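Local coordinates for alpha-actinin-like protein 1 (Schizosaccharomyces pombe, PDB 5BVR) that binds actin filaments, takes part in forming and organising the actin ring, and plays a role in cytokinesis and septation, at residues A[27-32]-A[45-50]; A[126-131]-A[149-154]; A[140-145]-A[161-166]. One frame throughout, in Å; residues are numbered along the deposited sequence.

Contact 1 (A[27-32]-A[45-50])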
loop_
_atom_site.group_PDB
_atom_site.type_symbol
_atom_site.label_atom_id
_atom_site.label_comp_id
_atom_site.label_asym_id
_atom_site.label_seq_id
_atom_site.Cartn_x
_atom_site.Cartn_y
_atom_site.Cartn_z
ATOM N N ARG A 27 9.757 -3.251 -13.036
ATOM C CA ARG A 27 10.521 -4.145 -13.907
ATOM C C ARG A 27 9.773 -4.429 -15.212
ATOM O O ARG A 27 10.002 -5.452 -15.862
ATOM C CB ARG A 27 10.823 -5.450 -13.181
ATOM C CG ARG A 27 11.595 -5.247 -11.894
ATOM C CD ARG A 27 11.989 -6.571 -11.264
ATOM N NE ARG A 27 12.838 -6.373 -10.090
ATOM C CZ ARG A 27 13.345 -7.354 -9.345
ATOM N NH1 ARG A 27 13.090 -8.625 -9.637
ATOM N NH2 ARG A 27 14.113 -7.061 -8.302
ATOM N N ASP A 28 8.888 -3.508 -15.588
ATOM C CA ASP A 28 8.147 -3.602 -16.845
ATOM C C ASP A 28 7.427 -4.930 -16.992
ATOM O O ASP A 28 7.321 -5.471 -18.099
ATOM C CB ASP A 28 9.088 -3.417 -18.047
ATOM C CG ASP A 28 9.701 -2.032 -18.109
ATOM O OD1 ASP A 28 9.209 -1.116 -17.417
ATOM O OD2 ASP A 28 10.673 -1.856 -18.874
ATOM N N LEU A 29 6.947 -5.469 -15.875
ATOM C CA LEU A 29 6.225 -6.737 -15.895
ATOM C C LEU A 29 4.746 -6.480 -16.170
ATOM O O LEU A 29 4.270 -5.369 -15.945
ATOM C CB LEU A 29 6.417 -7.484 -14.569
ATOM C CG LEU A 29 7.831 -8.028 -14.339
ATOM C CD1 LEU A 29 8.019 -8.552 -12.927
ATOM C CD2 LEU A 29 8.113 -9.153 -15.333
ATOM N N PRO A 30 4.023 -7.502 -16.661
ATOM C CA PRO A 30 2.590 -7.325 -16.921
ATOM C C PRO A 30 1.848 -7.028 -15.629
ATOM O O PRO A 30 2.282 -7.474 -14.574
ATOM C CB PRO A 30 2.152 -8.678 -17.491
ATOM C CG PRO A 30 3.241 -9.641 -17.152
ATOM C CD PRO A 30 4.498 -8.838 -17.055
ATOM N N SER A 31 0.760 -6.275 -15.723
ATOM C CA SER A 31 -0.014 -5.896 -14.544
ATOM C C SER A 31 -1.057 -6.915 -14.098
ATOM O O SER A 31 -1.491 -7.805 -14.831
ATOM C CB SER A 31 -0.719 -4.563 -14.790
ATOM O OG SER A 31 0.210 -3.530 -15.055
ATOM N N VAL A 32 -1.451 -6.745 -12.845
ATOM C CA VAL A 32 -2.599 -7.413 -12.284
ATOM C C VAL A 32 -3.820 -6.556 -12.619
ATOM O O VAL A 32 -3.805 -5.346 -12.387
ATOM C CB VAL A 32 -2.478 -7.501 -10.749
ATOM C CG1 VAL A 32 -3.764 -8.062 -10.112
ATOM C CG2 VAL A 32 -1.267 -8.350 -10.369
ATOM N N LEU A 45 3.091 -13.527 -8.394
ATOM C CA LEU A 45 3.418 -13.578 -6.977
ATOM C C LEU A 45 4.918 -13.811 -6.778
ATOM O O LEU A 45 5.573 -13.125 -6.009
ATOM C CB LEU A 45 2.599 -14.659 -6.287
ATOM C CG LEU A 45 2.711 -14.798 -4.782
ATOM C CD1 LEU A 45 2.401 -13.462 -4.107
ATOM C CD2 LEU A 45 1.752 -15.899 -4.313
ATOM N N ILE A 46 5.492 -14.763 -7.497
ATOM C CA ILE A 46 6.927 -14.976 -7.393
ATOM C C ILE A 46 7.698 -13.724 -7.769
ATOM O O ILE A 46 8.620 -13.316 -7.052
ATOM C CB ILE A 46 7.355 -16.143 -8.273
ATOM C CG1 ILE A 46 6.871 -17.451 -7.645
ATOM C CG2 ILE A 46 8.895 -16.173 -8.480
ATOM C CD1 ILE A 46 6.960 -18.652 -8.595
ATOM N N GLN A 47 7.327 -13.112 -8.886
ATOM C CA GLN A 47 8.006 -11.907 -9.329
ATOM C C GLN A 47 7.852 -10.769 -8.311
ATOM O O GLN A 47 8.830 -10.069 -8.020
ATOM C CB GLN A 47 7.519 -11.499 -10.717
ATOM C CG GLN A 47 7.934 -12.523 -11.784
ATOM C CD GLN A 47 7.393 -12.229 -13.176
ATOM O OE1 GLN A 47 6.266 -11.775 -13.345
ATOM N NE2 GLN A 47 8.211 -12.491 -14.179
ATOM N N LEU A 48 6.655 -10.575 -7.769
ATOM C CA LEU A 48 6.463 -9.596 -6.693
ATOM C C LEU A 48 7.456 -9.830 -5.551
ATOM O O LEU A 48 8.123 -8.898 -5.079
ATOM C CB LEU A 48 5.034 -9.637 -6.138
ATOM C CG LEU A 48 4.778 -8.680 -4.966
ATOM C CD1 LEU A 48 4.793 -7.233 -5.421
ATOM C CD2 LEU A 48 3.457 -9.020 -4.301
ATOM N N LEU A 49 7.568 -11.076 -5.108
ATOM C CA LEU A 49 8.416 -11.413 -3.975
ATOM C C LEU A 49 9.886 -11.114 -4.262
ATOM O O LEU A 49 10.602 -10.623 -3.393
ATOM C CB LEU A 49 8.221 -12.872 -3.574
ATOM C CG LEU A 49 6.853 -13.171 -2.969
ATOM C CD1 LEU A 49 6.608 -14.686 -2.917
ATOM C CD2 LEU A 49 6.700 -12.563 -1.569
ATOM N N GLU A 50 10.330 -11.374 -5.483
ATOM C CA GLU A 50 11.706 -11.060 -5.856
ATOM C C GLU A 50 11.949 -9.558 -5.730
ATOM O O GLU A 50 12.999 -9.129 -5.250
ATOM C CB GLU A 50 11.997 -11.534 -7.279
ATOM C CG GLU A 50 12.128 -13.049 -7.378
ATOM C CD GLU A 50 12.509 -13.540 -8.760
ATOM O OE1 GLU A 50 12.091 -12.910 -9.762
ATOM O OE2 GLU A 50 13.223 -14.570 -8.838
HETATM O O HOH W 1 10.752 -10.497 -10.575
HETATM O O HOH W 2 15.391 -9.542 -7.277
#

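Contact 2 (A[126-131]-A[149-154])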
loop_
_atom_site.group_PDB
_atom_site.type_symbol
_atom_site.label_atom_id
_atom_site.label_comp_id
_atom_site.label_asym_id
_atom_site.label_seq_id
_atom_site.Cartn_x
_atom_site.Cartn_y
_atom_site.Cartn_z
ATOM N N THR A 126 8.283 1.148 15.621
ATOM C CA THR A 126 8.390 0.564 14.284
ATOM C C THR A 126 7.032 0.200 13.735
ATOM O O THR A 126 6.032 0.154 14.464
ATOM C CB THR A 126 9.274 -0.695 14.259
ATOM O OG1 THR A 126 8.668 -1.711 15.055
ATOM C CG2 THR A 126 10.652 -0.406 14.800
ATOM N N ALA A 127 7.006 -0.098 12.444
ATOM C CA ALA A 127 5.812 -0.626 11.799
ATOM C C ALA A 127 4.599 0.299 11.965
ATOM O O ALA A 127 4.728 1.515 11.819
ATOM C CB ALA A 127 5.532 -2.050 12.304
ATOM N N LYS A 128 3.427 -0.255 12.277
ATOM C CA LYS A 128 2.221 0.563 12.328
ATOM C C LYS A 128 2.361 1.694 13.355
ATOM O O LYS A 128 2.013 2.834 13.070
ATOM C CB LYS A 128 1.007 -0.300 12.646
ATOM C CG LYS A 128 -0.278 0.483 12.724
ATOM C CD LYS A 128 -1.444 -0.469 12.978
ATOM C CE LYS A 128 -2.757 0.243 12.869
ATOM N NZ LYS A 128 -3.864 -0.739 13.087
ATOM N N GLU A 129 2.891 1.363 14.530
ATOM C CA GLU A 129 3.058 2.351 15.606
ATOM C C GLU A 129 3.976 3.459 15.143
ATOM O O GLU A 129 3.755 4.636 15.426
ATOM C CB GLU A 129 3.700 1.691 16.823
ATOM C CG GLU A 129 2.778 0.827 17.613
ATOM C CD GLU A 129 3.382 0.366 18.925
ATOM O OE1 GLU A 129 4.632 0.414 19.090
ATOM O OE2 GLU A 129 2.597 -0.052 19.793
ATOM N N GLY A 130 5.058 3.064 14.482
ATOM C CA GLY A 130 6.016 4.000 13.952
ATOM C C GLY A 130 5.444 4.938 12.934
ATOM O O GLY A 130 5.676 6.149 12.984
ATOM N N LEU A 131 4.673 4.377 12.008
ATOM C CA LEU A 131 4.064 5.189 10.973
ATOM C C LEU A 131 3.060 6.169 11.570
ATOM O O LEU A 131 3.039 7.339 11.195
ATOM C CB LEU A 131 3.409 4.286 9.934
ATOM C CG LEU A 131 2.749 5.042 8.777
ATOM C CD1 LEU A 131 3.752 5.914 8.013
ATOM C CD2 LEU A 131 2.057 4.075 7.827
ATOM N N GLN A 149 -5.123 10.269 14.827
ATOM C CA GLN A 149 -5.297 9.356 15.945
ATOM C C GLN A 149 -5.426 7.905 15.484
ATOM O O GLN A 149 -5.478 6.996 16.325
ATOM C CB GLN A 149 -6.550 9.731 16.737
ATOM C CG GLN A 149 -6.411 11.025 17.517
ATOM C CD GLN A 149 -5.228 10.999 18.481
ATOM O OE1 GLN A 149 -4.928 9.966 19.082
ATOM N NE2 GLN A 149 -4.545 12.135 18.623
ATOM N N ASP A 150 -5.465 7.699 14.161
ATOM C CA ASP A 150 -5.721 6.403 13.564
ATOM C C ASP A 150 -5.418 6.461 12.082
ATOM O O ASP A 150 -4.956 7.483 11.588
ATOM C CB ASP A 150 -7.187 6.036 13.790
ATOM C CG ASP A 150 -8.112 7.113 13.303
ATOM O OD1 ASP A 150 -7.943 7.603 12.168
ATOM O OD2 ASP A 150 -8.975 7.535 14.115
ATOM N N PHE A 151 -5.638 5.344 11.396
ATOM C CA PHE A 151 -5.540 5.276 9.949
ATOM C C PHE A 151 -6.907 5.115 9.292
ATOM O O PHE A 151 -7.051 4.451 8.259
ATOM C CB PHE A 151 -4.603 4.132 9.545
ATOM C CG PHE A 151 -3.156 4.395 9.896
ATOM C CD1 PHE A 151 -2.452 5.341 9.212
ATOM C CD2 PHE A 151 -2.524 3.690 10.890
ATOM C CE1 PHE A 151 -1.115 5.598 9.519
ATOM C CE2 PHE A 151 -1.199 3.934 11.204
ATOM C CZ PHE A 151 -0.499 4.890 10.515
ATOM N N THR A 152 -7.906 5.743 9.902
ATOM C CA THR A 152 -9.261 5.733 9.359
ATOM C C THR A 152 -9.848 7.154 9.355
ATOM O O THR A 152 -9.583 7.937 8.439
ATOM C CB THR A 152 -10.161 4.723 10.118
ATOM O OG1 THR A 152 -10.110 4.984 11.521
ATOM C CG2 THR A 152 -9.676 3.281 9.852
ATOM N N ARG A 153 -10.623 7.476 10.381
ATOM C CA ARG A 153 -11.399 8.695 10.404
ATOM C C ARG A 153 -10.562 9.956 10.440
ATOM O O ARG A 153 -11.056 11.013 10.063
ATOM C CB ARG A 153 -12.362 8.660 11.591
ATOM C CG ARG A 153 -12.991 7.279 11.766
ATOM C CD ARG A 153 -14.372 7.314 12.251
ATOM N NE ARG A 153 -15.216 8.021 11.309
ATOM C CZ ARG A 153 -16.466 8.354 11.573
ATOM N NH1 ARG A 153 -16.991 8.061 12.758
ATOM N NH2 ARG A 153 -17.177 8.994 10.667
ATOM N N SER A 154 -9.310 9.857 10.886
ATOM C CA SER A 154 -8.432 11.030 10.927
ATOM C C SER A 154 -8.041 11.548 9.548
ATOM O O SER A 154 -7.444 12.610 9.448
ATOM C CB SER A 154 -7.120 10.711 11.669
ATOM O OG SER A 154 -7.354 10.264 12.977
#

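Contact 3 (A[140-145]-A[161-166])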
loop_
_atom_site.group_PDB
_atom_site.type_symbol
_atom_site.label_atom_id
_atom_site.label_comp_id
_atom_site.label_asym_id
_atom_site.label_seq_id
_atom_site.Cartn_x
_atom_site.Cartn_y
_atom_site.Cartn_z
ATOM N N ALA A 140 2.151 17.947 13.921
ATOM C CA ALA A 140 2.077 18.585 15.237
ATOM C C ALA A 140 1.644 20.042 15.180
ATOM O O ALA A 140 0.957 20.511 16.083
ATOM C CB ALA A 140 3.422 18.477 15.910
ATOM N N ASN A 141 2.048 20.763 14.142
ATOM C CA ASN A 141 1.730 22.190 14.083
ATOM C C ASN A 141 0.371 22.538 13.483
ATOM O O ASN A 141 0.070 23.723 13.277
ATOM C CB ASN A 141 2.819 22.926 13.326
ATOM C CG ASN A 141 4.143 22.910 14.067
ATOM O OD1 ASN A 141 4.174 22.914 15.298
ATOM N ND2 ASN A 141 5.235 22.877 13.325
ATOM N N TYR A 142 -0.459 21.523 13.242
ATOM C CA TYR A 142 -1.724 21.687 12.520
ATOM C C TYR A 142 -2.950 21.414 13.392
ATOM O O TYR A 142 -4.064 21.307 12.885
ATOM C CB TYR A 142 -1.724 20.799 11.258
ATOM C CG TYR A 142 -0.656 21.200 10.278
ATOM C CD1 TYR A 142 0.668 20.809 10.460
ATOM C CD2 TYR A 142 -0.953 21.993 9.175
ATOM C CE1 TYR A 142 1.643 21.196 9.579
ATOM C CE2 TYR A 142 0.023 22.384 8.293
ATOM C CZ TYR A 142 1.322 21.972 8.490
ATOM O OH TYR A 142 2.318 22.383 7.610
ATOM N N HIS A 143 -2.734 21.313 14.695
ATOM C CA HIS A 143 -3.837 21.210 15.631
ATOM C C HIS A 143 -4.518 22.566 15.759
ATOM O O HIS A 143 -3.854 23.603 15.705
ATOM C CB HIS A 143 -3.340 20.741 16.991
ATOM C CG HIS A 143 -2.810 19.345 16.970
ATOM N ND1 HIS A 143 -3.634 18.240 17.023
ATOM C CD2 HIS A 143 -1.549 18.868 16.858
ATOM C CE1 HIS A 143 -2.900 17.143 16.962
ATOM N NE2 HIS A 143 -1.631 17.497 16.861
ATOM N N PRO A 144 -5.837 22.570 15.994
ATOM C CA PRO A 144 -6.702 21.414 16.247
ATOM C C PRO A 144 -7.358 20.774 15.031
ATOM O O PRO A 144 -7.948 19.703 15.181
ATOM C CB PRO A 144 -7.786 22.008 17.135
ATOM C CG PRO A 144 -7.920 23.406 16.621
ATOM C CD PRO A 144 -6.544 23.842 16.246
ATOM N N GLU A 145 -7.293 21.406 13.862
ATOM C CA GLU A 145 -8.030 20.906 12.699
ATOM C C GLU A 145 -7.534 19.554 12.213
ATOM O O GLU A 145 -8.316 18.732 11.730
ATOM C CB GLU A 145 -7.962 21.905 11.548
ATOM C CG GLU A 145 -8.731 23.188 11.801
ATOM C CD GLU A 145 -7.837 24.326 12.262
ATOM O OE1 GLU A 145 -6.823 24.059 12.949
ATOM O OE2 GLU A 145 -8.147 25.491 11.926
ATOM N N PHE A 161 -3.595 14.823 4.871
ATOM C CA PHE A 161 -2.789 14.662 3.669
ATOM C C PHE A 161 -2.210 16.012 3.250
ATOM O O PHE A 161 -1.017 16.100 2.938
ATOM C CB PHE A 161 -3.571 14.063 2.498
ATOM C CG PHE A 161 -3.917 12.610 2.670
ATOM C CD1 PHE A 161 -2.933 11.646 2.694
ATOM C CD2 PHE A 161 -5.237 12.206 2.760
ATOM C CE1 PHE A 161 -3.244 10.289 2.822
ATOM C CE2 PHE A 161 -5.551 10.835 2.875
ATOM C CZ PHE A 161 -4.546 9.901 2.922
ATOM N N CYS A 162 -3.041 17.048 3.242
ATOM C CA CYS A 162 -2.563 18.376 2.848
ATOM C C CYS A 162 -1.495 18.896 3.797
ATOM O O CYS A 162 -0.506 19.490 3.349
ATOM C CB CYS A 162 -3.700 19.385 2.761
ATOM S SG CYS A 162 -4.822 19.114 1.354
ATOM N N ALA A 163 -1.666 18.656 5.096
ATOM C CA ALA A 163 -0.714 19.146 6.094
ATOM C C ALA A 163 0.613 18.421 5.938
ATOM O O ALA A 163 1.676 19.046 6.057
ATOM C CB ALA A 163 -1.250 18.947 7.484
ATOM N N LEU A 164 0.573 17.112 5.677
ATOM C CA LEU A 164 1.817 16.370 5.492
ATOM C C LEU A 164 2.617 16.952 4.346
ATOM O O LEU A 164 3.819 17.116 4.451
ATOM C CB LEU A 164 1.525 14.898 5.226
ATOM C CG LEU A 164 1.241 14.006 6.427
ATOM C CD1 LEU A 164 0.887 12.599 5.938
ATOM C CD2 LEU A 164 2.408 13.932 7.379
ATOM N N ILE A 165 1.945 17.250 3.240
ATOM C CA ILE A 165 2.609 17.802 2.069
ATOM C C ILE A 165 3.144 19.198 2.380
ATOM O O ILE A 165 4.309 19.506 2.099
ATOM C CB ILE A 165 1.660 17.862 0.869
ATOM C CG1 ILE A 165 1.320 16.432 0.436
ATOM C CG2 ILE A 165 2.302 18.611 -0.289
ATOM C CD1 ILE A 165 0.213 16.359 -0.577
ATOM N N HIS A 166 2.297 20.039 2.954
ATOM C CA HIS A 166 2.705 21.401 3.264
ATOM C C HIS A 166 3.939 21.473 4.177
ATOM O O HIS A 166 4.851 22.297 3.950
ATOM C CB HIS A 166 1.536 22.168 3.891
ATOM C CG HIS A 166 1.883 23.545 4.337
ATOM N ND1 HIS A 166 1.943 23.891 5.669
ATOM C CD2 HIS A 166 2.180 24.664 3.639
ATOM C CE1 HIS A 166 2.271 25.169 5.770
ATOM N NE2 HIS A 166 2.400 25.667 4.552
#

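Contact 1 (A[27-32]-A[45-50])
Leu29 lies against Gln47, while Arg27 is linked to Glu50 through water; these two pairs join the loop after helix 11-25 to helix 43-53 at the surface of the domain.

Both methyls of Leu29 make van der Waals contact with the side chain of Gln47, CD1 on the CB methylene and CD2 on the amide. CD2 of Leu29 comes 3.5 Å from NE2 of Gln47, and CD1 of Leu29 touches CB of Gln47 at 3.7 Å. The Gln47 chain, extended beyond CG, runs slantwise over the leucine, and Ile51, one turn further along the helix, also meets Leu29.

The polar part is indirect. Arg27 stretches straight from CG to NE, which carries its guanidinium up to the helix, yet NH1 of Arg27 stays 4.4 Å from OE1 of Glu50, too far for a salt bridge. One water bridges them: it donates to Gln47 O and, at 2.9 Å, to OE1 of Glu50, and accepts a weak bond from Arg27 NH1. A second water, in the guanidinium plane, takes a bond from NH2 of Arg27 at 3.0 Å and donates to Glu50 O. OE2 of Glu50 accepts a hydrogen bond from Leu57 N.

Between Arg27 and Leu29, Asp28 adopts positive phi (53°) as the C-prime residue of a Schellman motif, which ends helix 11-25 within the first calponin-homology domain.

Contact 2 (A[126-131]-A[149-154])
The ring of Phe151 reaches helix 127-138 between Lys128 and Leu131, one turn apart, and so ties the loop that precedes helix 159-168 to the opening turns of the helix in the second calponin-homology (CH) domain.

Apolar contact carries this interface. At the CZ-CE1 part of the rim, CG of Leu131 approaches CZ of Phe151 at 3.7 Å, with the CD2 methyl of the leucine close by; the two side chains meet at a slant. At the CE2-CD2 part, Lys128 runs past the phenyl in the opposite direction: its CG lies 3.9 Å from CE2 of Phe151 and its CE 4.0 Å from CD2 of the same ring. With CG anti to the backbone N (chi1 180°) and the rest of the chain extended, the methylenes of the lysine lie alongside the aromatic rim, while NZ goes on to a salt bridge with Glu217. Met221 of helix 217-234 touches both Lys128 and Phe151. Leu131 and Phe151 are buried.

No hydrogen bond joins the two segments; the carbonyl oxygen of Lys128 stands at the ring edge, in its plane, 3.9 Å from CE2 of Phe151.

Hydrogen bonds instead shape the loop that presents the phenyl. Asp150 forms an Asx turn, its OD1 accepting from Thr152 N at 2.9 Å, with the donor 44° out of the carboxylate plane. Asp150 OD1 also offers its syn lone pair to Ser154 N, at 2.9 Å, and Gln149 N gives a nearly straight bond (171°) to Ser154 OG at 2.9 Å.

Contact 3 (A[140-145]-A[161-166])
An aromatic and polar contact, partly buried, joins Tyr142, in the loop after helix 127-138, to Ala163 and His166 on helix 159-168. Both helix residues lie on the side of the helix turned to the loop, one turn apart, and the tyrosine spans them.

The methyl of Ala163 sits over one face of the Tyr142 ring in a CH-pi contact. Its CB is 3.6 Å from the centroid of the Tyr142 ring and only 16° off the ring normal; the nearest ring atom to Ala163 CB is CD2 of Tyr142, at 3.5 Å. A small side chain at the helix surface thus lets the phenol lie close against it.

Loop and helix both belong to the second CH domain, where helix 159-168 follows helix 127-138 in the chain. The far end of the ring is polar. Tyr142 OH and His166 ND1 are 2.5 Å apart, very short for a hydrogen bond, so the exact length is doubtful; either could be the donor. Tyr142 OH lies near the imidazole plane, at its edge. The rings meet rim to rim with planes almost perpendicular (89°), neither stacked on the other. His166 has CG anti to its own backbone N (chi1 176°), which swings the imidazole out to the hydroxyl.

Replacing Tyr142 by an alanine would probably leave His166 ND1 without this hydrogen-bonding mate and take the ring face away from the methyl of Ala163. Tyr175 packs edge-to-face with Tyr142 and also touches Ala163, while Gln167, the residue after His166, reaches the tyrosine as well.

Contact 1 belongs to the first CH domain and contacts 2 and 3 to the second, the two domains of this actin-binding portion. Contact 1 lies wholly earlier in the chain and on the opposite side of its centre: 28 Å from contact 2 between centres, with nearest atoms about 17 Å apart, and 36 Å from contact 3. Contacts 2 and 3 interleave in sequence, their centres 15 Å apart: the early part of the loop, 140-145, meets helix 159-168, and the later part, 149-154, turns back to helix 127-138. The side chains of Lys128 and Tyr142 lie about 8 and 10 Å, respectively, from bound zinc ions without being ligands. The actin-binding region, 88-112, contains none of these segments.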